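Local coordinates for sperm-specific class P protein 34 (Caenorhabditis elegans, PDB 1M1S), which is of unknown function but belongs to the major sperm protein family, whose namesake polymerises into the filaments that drive crawling of nematode sperm, at residues R38-V43 / M97-A102; I84-V89 / G107-K112. All coordinates share one frame; numbering follows the deposited sequence.

Both contacts lie in one immunoglobulin-like beta fold of the major sperm protein family, their centres about 9 Å apart. Strands 38-45, 79-89 and 107-115 follow one another across the sheet, each antiparallel to the next: contact 2 (84-89 with 107-112) joins the last two, while contact 1 (38-43 with 97-102) lays a short helical turn against the first. Along the chain the order is 38-43, 84-89, 97-102, 107-112, so the segments of the two contacts alternate. Rather than turning straight back, the connection between strands 79-89 and 107-115 packs over strand 38-45 before the chain returns to pair beside 84-89, and backbone bonds such as Lys42 N to Gln85 O tie the two contacts together.

Contact 1 of 2, residues R38-V43 / M97-A102; sequences RLAFKV and MAPFKA
A short helical turn in the long connection between strands 79-89 and 107-115 folds back onto strand 38-45 of the immunoglobulin-like domain, with the Phe100 ring lying between Lys42 and Pro99. CB of Lys42 sits over the middle of one ring face, 3.7 Å from the centroid and 1° off the normal, a well-centred CH-pi contact. The ring of Pro99 borders the opposite face, its CG displaced toward the rim. The Phe100 side chain leaves the turn beside its own backbone N, with CG anti to the carbonyl carbon (chi1 -61°), and turns its edge to Ala40: CZ approaches Ala40 O at 3.2 Å, near the ring plane, and CE1 lies 3.7 Å from Ala40 CB. That methyl also meets Pro99 CG at 3.8 Å, so Ala40 receives both Pro99 and Phe100. Lys42 has CG anti to its backbone N (chi1 175°) and is extended from there on; its chain runs past Phe100 in the opposite direction and takes the ammonium group away from the helical turn. On the strand side, Ala40 and Lys42 also touch Phe59 and Tyr57 of strand 51-60. Within the turn, the carbonyl O of Met97, present as selenomethionine, accepts from both Phe100 N and Lys101 N. Contact between the two segments is thus largely apolar and aromatic: the lysine contributes its aliphatic stem, while its charged end points elsewhere.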
ATOM      1  N   ARG A  38       8.353 -14.151   3.301  1.00 35.00           N
ATOM      2  CA  ARG A  38       8.505 -12.735   3.020  1.00 35.00           C
ATOM      3  C   ARG A  38       7.523 -12.330   1.925  1.00 35.00           C
ATOM      4  O   ARG A  38       7.104 -13.154   1.104  1.00 35.00           O
ATOM      5  CB  ARG A  38       9.948 -12.438   2.612  1.00 35.00           C
ATOM      6  CG  ARG A  38      10.387 -10.976   2.776  1.00 35.00           C
ATOM      7  CD  ARG A  38      11.885 -10.912   3.171  1.00 35.00           C
ATOM      8  NE  ARG A  38      12.706 -10.002   2.358  1.00 35.00           N
ATOM      9  CZ  ARG A  38      13.184 -10.277   1.146  1.00 35.00           C
ATOM     10  NH1 ARG A  38      12.931 -11.440   0.560  1.00 35.00           N
ATOM     11  NH2 ARG A  38      13.938  -9.390   0.532  1.00 35.00           N
ATOM     12  N   LEU A  39       7.121 -11.064   1.965  1.00 35.00           N
ATOM     13  CA  LEU A  39       6.178 -10.509   1.002  1.00 35.00           C
ATOM     14  C   LEU A  39       6.724  -9.295   0.238  1.00 35.00           C
ATOM     15  O   LEU A  39       7.608  -8.563   0.714  1.00 35.00           O
ATOM     16  CB  LEU A  39       4.864 -10.117   1.699  1.00 35.00           C
ATOM     17  CG  LEU A  39       4.059 -11.140   2.499  1.00 35.00           C
ATOM     18  CD1 LEU A  39       2.980 -10.408   3.264  1.00 35.00           C
ATOM     19  CD2 LEU A  39       3.469 -12.206   1.594  1.00 35.00           C
ATOM     20  N   ALA A  40       6.184  -9.112  -0.962  1.00 35.00           N
ATOM     21  CA  ALA A  40       6.534  -8.007  -1.827  1.00 35.00           C
ATOM     22  C   ALA A  40       5.216  -7.299  -2.014  1.00 35.00           C
ATOM     23  O   ALA A  40       4.189  -7.945  -2.103  1.00 35.00           O
ATOM     24  CB  ALA A  40       7.048  -8.525  -3.157  1.00 35.00           C
ATOM     25  N   PHE A  41       5.206  -5.982  -1.987  1.00 35.00           N
ATOM     26  CA  PHE A  41       3.944  -5.311  -2.196  1.00 35.00           C
ATOM     27  C   PHE A  41       4.025  -4.269  -3.299  1.00 35.00           C
ATOM     28  O   PHE A  41       5.074  -3.645  -3.499  1.00 35.00           O
ATOM     29  CB  PHE A  41       3.354  -4.768  -0.879  1.00 35.00           C
ATOM     30  CG  PHE A  41       4.092  -3.593  -0.284  1.00 35.00           C
ATOM     31  CD1 PHE A  41       3.783  -2.288  -0.670  1.00 35.00           C
ATOM     32  CD2 PHE A  41       5.045  -3.781   0.708  1.00 35.00           C
ATOM     33  CE1 PHE A  41       4.407  -1.181  -0.069  1.00 35.00           C
ATOM     34  CE2 PHE A  41       5.681  -2.677   1.322  1.00 35.00           C
ATOM     35  CZ  PHE A  41       5.360  -1.374   0.928  1.00 35.00           C
ATOM     36  N   LYS A  42       2.911  -4.120  -4.016  1.00 35.00           N
ATOM     37  CA  LYS A  42       2.765  -3.169  -5.109  1.00 35.00           C
ATOM     38  C   LYS A  42       1.625  -2.234  -4.751  1.00 35.00           C
ATOM     39  O   LYS A  42       0.555  -2.702  -4.391  1.00 35.00           O
ATOM     40  CB  LYS A  42       2.398  -3.907  -6.387  1.00 35.00           C
ATOM     41  CG  LYS A  42       2.099  -2.985  -7.551  1.00 35.00           C
ATOM     42  CD  LYS A  42       1.845  -3.761  -8.800  1.00 35.00           C
ATOM     43  CE  LYS A  42       1.535  -2.821  -9.925  1.00 35.00           C
ATOM     44  NZ  LYS A  42       1.326  -3.520 -11.226  1.00 35.00           N
ATOM     45  N   VAL A  43       1.828  -0.928  -4.910  1.00 35.00           N
ATOM     46  CA  VAL A  43       0.794   0.069  -4.589  1.00 35.00           C
ATOM     47  C   VAL A  43       0.210   0.803  -5.819  1.00 35.00           C
ATOM     48  O   VAL A  43       0.887   1.610  -6.455  1.00 35.00           O
ATOM     49  CB  VAL A  43       1.338   1.074  -3.541  1.00 35.00           C
ATOM     50  CG1 VAL A  43       0.259   2.007  -3.054  1.00 35.00           C
ATOM     51  CG2 VAL A  43       1.918   0.319  -2.390  1.00 35.00           C
HETATM   52  N   MSE A  97       9.732  -5.708  -7.492  1.00 35.00           N
HETATM   53  CA  MSE A  97       8.964  -5.721  -8.735  1.00 35.00           C
HETATM   54  C   MSE A  97       8.944  -7.056  -9.458  1.00 35.00           C
HETATM   55  O   MSE A  97       8.072  -7.261 -10.298  1.00 35.00           O
HETATM   56  CB  MSE A  97       9.438  -4.648  -9.722  1.00 35.00           C
HETATM   57  CG  MSE A  97       9.443  -3.254  -9.172  1.00 35.00           C
HETATM   58 SE   MSE A  97       9.896  -1.912 -10.538  1.00 35.00          SE
HETATM   59  CE  MSE A  97      11.312  -1.003  -9.447  1.00 35.00           C
ATOM     60  N   ALA A  98       9.908  -7.935  -9.168  1.00 35.00           N
ATOM     61  CA  ALA A  98      10.001  -9.242  -9.828  1.00 35.00           C
ATOM     62  C   ALA A  98       8.724 -10.092  -9.801  1.00 35.00           C
ATOM     63  O   ALA A  98       8.244 -10.500 -10.866  1.00 35.00           O
ATOM     64  CB  ALA A  98      11.192 -10.024  -9.324  1.00 35.00           C
ATOM     65  N   PRO A  99       8.112 -10.309  -8.607  1.00 35.00           N
ATOM     66  CA  PRO A  99       6.888 -11.123  -8.632  1.00 35.00           C
ATOM     67  C   PRO A  99       5.655 -10.406  -9.222  1.00 35.00           C
ATOM     68  O   PRO A  99       4.616 -11.022  -9.390  1.00 35.00           O
ATOM     69  CB  PRO A  99       6.697 -11.505  -7.157  1.00 35.00           C
ATOM     70  CG  PRO A  99       7.214 -10.333  -6.459  1.00 35.00           C
ATOM     71  CD  PRO A  99       8.489 -10.002  -7.213  1.00 35.00           C
ATOM     72  N   PHE A 100       5.775  -9.117  -9.543  1.00 35.00           N
ATOM     73  CA  PHE A 100       4.650  -8.364 -10.122  1.00 35.00           C
ATOM     74  C   PHE A 100       4.772  -8.236 -11.635  1.00 35.00           C
ATOM     75  O   PHE A 100       3.772  -8.302 -12.345  1.00 35.00           O
ATOM     76  CB  PHE A 100       4.480  -7.001  -9.438  1.00 35.00           C
ATOM     77  CG  PHE A 100       4.177  -7.108  -7.971  1.00 35.00           C
ATOM     78  CD1 PHE A 100       5.121  -6.703  -7.025  1.00 35.00           C
ATOM     79  CD2 PHE A 100       2.989  -7.698  -7.535  1.00 35.00           C
ATOM     80  CE1 PHE A 100       4.909  -6.887  -5.657  1.00 35.00           C
ATOM     81  CE2 PHE A 100       2.754  -7.894  -6.167  1.00 35.00           C
ATOM     82  CZ  PHE A 100       3.726  -7.486  -5.222  1.00 35.00           C
ATOM     83  N   LYS A 101       6.006  -8.072 -12.116  1.00 35.00           N
ATOM     84  CA  LYS A 101       6.319  -8.011 -13.546  1.00 35.00           C
ATOM     85  C   LYS A 101       6.043  -9.428 -14.069  1.00 35.00           C
ATOM     86  O   LYS A 101       6.001  -9.672 -15.282  1.00 35.00           O
ATOM     87  CB  LYS A 101       7.817  -7.698 -13.740  1.00 35.00           C
ATOM     88  CG  LYS A 101       8.253  -6.258 -13.514  1.00 35.00           C
ATOM     89  CD  LYS A 101       9.767  -6.107 -13.693  1.00 35.00           C
ATOM     90  CE  LYS A 101      10.150  -4.660 -13.937  1.00 35.00           C
ATOM     91  NZ  LYS A 101      11.611  -4.484 -13.999  1.00 35.00           N
ATOM     92  N   ALA A 102       5.935 -10.353 -13.105  1.00 35.00           N
ATOM     93  CA  ALA A 102       5.694 -11.779 -13.323  1.00 35.00           C
ATOM     94  C   ALA A 102       4.223 -12.170 -13.280  1.00 35.00           C
ATOM     95  O   ALA A 102       3.864 -13.280 -13.696  1.00 35.00           O
ATOM     96  CB  ALA A 102       6.453 -12.597 -12.279  1.00 35.00           C
TER

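Contact 2 of 2, residues I84-V89 / G107-K112; sequences IQYAEV and GEIIVK
With chi1 at 55°, Tyr86 holds its CG between the backbone N and the carbonyl carbon, which swings the ring back across Gly107 of the neighbouring strand. The backbone of that glycine lies over one ring face: its CA is 4.0 Å from the Tyr86 centroid, 28° off the normal, a CH-pi contact in which the phenol covers a residue without a side chain. At the ring edge, near its plane, Ile109 CD1 meets Tyr86 CE2 at 4.0 Å. Ile84 has CG1 anti to its carbonyl carbon (chi1 -56°), and its CD1 reaches Val111 CG2 at 3.9 Å. Backbones fix the antiparallel register. Ile84 and Ile109 form a hydrogen-bonded pair, Ile84 N giving to Ile109 O at 2.8 Å and Ile109 N returning a bond to Ile84 O at 2.9 Å. Gln85 and Glu108 make the next, non-hydrogen-bonded pair, their side chains running side by side on the sheet face opposite Ile84, Tyr86 and Ile109. Strand 38-45 flanks 84-89 on the side away from 107-112, through backbone bonds from Lys42 and Ala40, while Ile11 and Val13 of strand 11-20 pack against the face carrying Ile84, Tyr86 and Ile109.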
ATOM      1  N   ILE A  84      -3.293  -2.323  -2.645  1.00 35.00           N
ATOM      2  CA  ILE A  84      -2.005  -2.932  -2.352  1.00 35.00           C
ATOM      3  C   ILE A  84      -2.084  -4.389  -2.741  1.00 35.00           C
ATOM      4  O   ILE A  84      -2.963  -5.107  -2.273  1.00 35.00           O
ATOM      5  CB  ILE A  84      -1.624  -2.819  -0.860  1.00 35.00           C
ATOM      6  CG1 ILE A  84      -1.652  -1.367  -0.427  1.00 35.00           C
ATOM      7  CG2 ILE A  84      -0.206  -3.350  -0.621  1.00 35.00           C
ATOM      8  CD1 ILE A  84      -1.763  -1.245   1.019  1.00 35.00           C
ATOM      9  N   GLN A  85      -1.234  -4.786  -3.681  1.00 35.00           N
ATOM     10  CA  GLN A  85      -1.164  -6.182  -4.117  1.00 35.00           C
ATOM     11  C   GLN A  85       0.051  -6.762  -3.419  1.00 35.00           C
ATOM     12  O   GLN A  85       0.997  -6.021  -3.141  1.00 35.00           O
ATOM     13  CB  GLN A  85      -0.956  -6.290  -5.629  1.00 35.00           C
ATOM     14  CG  GLN A  85      -2.070  -5.688  -6.489  1.00 35.00           C
ATOM     15  CD  GLN A  85      -1.997  -6.141  -7.941  1.00 35.00           C
ATOM     16  OE1 GLN A  85      -0.909  -6.372  -8.473  1.00 35.00           O
ATOM     17  NE2 GLN A  85      -3.163  -6.301  -8.581  1.00 35.00           N
ATOM     18  N   TYR A  86       0.018  -8.052  -3.087  1.00 35.00           N
ATOM     19  CA  TYR A  86       1.174  -8.694  -2.441  1.00 35.00           C
ATOM     20  C   TYR A  86       1.519 -10.025  -3.062  1.00 35.00           C
ATOM     21  O   TYR A  86       0.775 -10.547  -3.879  1.00 35.00           O
ATOM     22  CB  TYR A  86       1.010  -8.855  -0.919  1.00 35.00           C
ATOM     23  CG  TYR A  86      -0.229  -9.582  -0.485  1.00 35.00           C
ATOM     24  CD1 TYR A  86      -0.254 -10.985  -0.346  1.00 35.00           C
ATOM     25  CD2 TYR A  86      -1.396  -8.868  -0.229  1.00 35.00           C
ATOM     26  CE1 TYR A  86      -1.439 -11.645   0.033  1.00 35.00           C
ATOM     27  CE2 TYR A  86      -2.557  -9.504   0.151  1.00 35.00           C
ATOM     28  CZ  TYR A  86      -2.580 -10.879   0.272  1.00 35.00           C
ATOM     29  OH  TYR A  86      -3.779 -11.458   0.572  1.00 35.00           O
ATOM     30  N   ALA A  87       2.639 -10.589  -2.648  1.00 35.00           N
ATOM     31  CA  ALA A  87       3.059 -11.861  -3.186  1.00 35.00           C
ATOM     32  C   ALA A  87       4.072 -12.406  -2.224  1.00 35.00           C
ATOM     33  O   ALA A  87       4.750 -11.628  -1.583  1.00 35.00           O
ATOM     34  CB  ALA A  87       3.718 -11.638  -4.528  1.00 35.00           C
ATOM     35  N   GLU A  88       4.186 -13.726  -2.122  1.00 35.00           N
ATOM     36  CA  GLU A  88       5.173 -14.349  -1.245  1.00 35.00           C
ATOM     37  C   GLU A  88       6.484 -14.409  -1.978  1.00 35.00           C
ATOM     38  O   GLU A  88       6.504 -14.646  -3.182  1.00 35.00           O
ATOM     39  CB  GLU A  88       4.740 -15.741  -0.890  1.00 35.00           C
ATOM     40  CG  GLU A  88       3.677 -15.734   0.141  1.00 35.00           C
ATOM     41  CD  GLU A  88       2.773 -16.930   0.020  1.00 35.00           C
ATOM     42  OE1 GLU A  88       3.261 -17.990  -0.438  1.00 35.00           O
ATOM     43  OE2 GLU A  88       1.571 -16.803   0.360  1.00 35.00           O
ATOM     44  N   VAL A  89       7.582 -14.167  -1.277  1.00 35.00           N
ATOM     45  CA  VAL A  89       8.881 -14.184  -1.929  1.00 35.00           C
ATOM     46  C   VAL A  89       9.977 -14.878  -1.110  1.00 35.00           C
ATOM     47  O   VAL A  89       9.986 -14.796   0.136  1.00 35.00           O
ATOM     48  CB  VAL A  89       9.351 -12.728  -2.285  1.00 35.00           C
ATOM     49  CG1 VAL A  89       8.410 -12.088  -3.297  1.00 35.00           C
ATOM     50  CG2 VAL A  89       9.457 -11.868  -1.044  1.00 35.00           C
ATOM     51  N   GLY A 107      -3.002 -11.397  -3.697  1.00 35.00           N
ATOM     52  CA  GLY A 107      -4.084 -10.755  -2.976  1.00 35.00           C
ATOM     53  C   GLY A 107      -3.985  -9.243  -2.969  1.00 35.00           C
ATOM     54  O   GLY A 107      -2.918  -8.683  -3.214  1.00 35.00           O
ATOM     55  N   GLU A 108      -5.098  -8.575  -2.683  1.00 35.00           N
ATOM     56  CA  GLU A 108      -5.115  -7.120  -2.655  1.00 35.00           C
ATOM     57  C   GLU A 108      -6.046  -6.550  -1.607  1.00 35.00           C
ATOM     58  O   GLU A 108      -7.129  -7.083  -1.366  1.00 35.00           O
ATOM     59  CB  GLU A 108      -5.462  -6.519  -4.033  1.00 35.00           C
ATOM     60  CG  GLU A 108      -6.544  -7.254  -4.823  1.00 35.00           C
ATOM     61  CD  GLU A 108      -7.017  -6.521  -6.093  1.00 35.00           C
ATOM     62  OE1 GLU A 108      -8.055  -5.824  -5.994  1.00 35.00           O
ATOM     63  OE2 GLU A 108      -6.391  -6.675  -7.184  1.00 35.00           O
ATOM     64  N   ILE A 109      -5.575  -5.488  -0.961  1.00 35.00           N
ATOM     65  CA  ILE A 109      -6.323  -4.755   0.046  1.00 35.00           C
ATOM     66  C   ILE A 109      -6.584  -3.369  -0.568  1.00 35.00           C
ATOM     67  O   ILE A 109      -5.745  -2.847  -1.312  1.00 35.00           O
ATOM     68  CB  ILE A 109      -5.505  -4.656   1.356  1.00 35.00           C
ATOM     69  CG1 ILE A 109      -5.818  -5.825   2.296  1.00 35.00           C
ATOM     70  CG2 ILE A 109      -5.831  -3.381   2.087  1.00 35.00           C
ATOM     71  CD1 ILE A 109      -5.393  -7.183   1.825  1.00 35.00           C
ATOM     72  N   ILE A 110      -7.761  -2.805  -0.301  1.00 35.00           N
ATOM     73  CA  ILE A 110      -8.150  -1.498  -0.843  1.00 35.00           C
ATOM     74  C   ILE A 110      -8.190  -0.433   0.238  1.00 35.00           C
ATOM     75  O   ILE A 110      -9.088  -0.429   1.071  1.00 35.00           O
ATOM     76  CB  ILE A 110      -9.583  -1.549  -1.529  1.00 35.00           C
ATOM     77  CG1 ILE A 110      -9.507  -2.267  -2.874  1.00 35.00           C
ATOM     78  CG2 ILE A 110     -10.169  -0.146  -1.756  1.00 35.00           C
ATOM     79  CD1 ILE A 110     -10.857  -2.430  -3.576  1.00 35.00           C
ATOM     80  N   VAL A 111      -7.231   0.478   0.242  1.00 35.00           N
ATOM     81  CA  VAL A 111      -7.276   1.543   1.230  1.00 35.00           C
ATOM     82  C   VAL A 111      -8.085   2.707   0.636  1.00 35.00           C
ATOM     83  O   VAL A 111      -7.779   3.208  -0.456  1.00 35.00           O
ATOM     84  CB  VAL A 111      -5.877   2.013   1.600  1.00 35.00           C
ATOM     85  CG1 VAL A 111      -5.929   2.948   2.811  1.00 35.00           C
ATOM     86  CG2 VAL A 111      -4.973   0.800   1.833  1.00 35.00           C
ATOM     87  N   LYS A 112      -9.159   3.081   1.326  1.00 35.00           N
ATOM     88  CA  LYS A 112     -10.010   4.173   0.880  1.00 35.00           C
ATOM     89  C   LYS A 112      -9.309   5.467   1.211  1.00 35.00           C
ATOM     90  O   LYS A 112      -8.562   5.532   2.174  1.00 35.00           O
ATOM     91  CB  LYS A 112     -11.332   4.150   1.631  1.00 35.00           C
ATOM     92  CG  LYS A 112     -12.028   2.812   1.705  1.00 35.00           C
ATOM     93  CD  LYS A 112     -13.418   2.999   2.320  1.00 35.00           C
ATOM     94  CE  LYS A 112     -14.369   1.878   1.936  1.00 35.00           C
ATOM     95  NZ  LYS A 112     -15.810   2.221   2.089  1.00 35.00           N
TER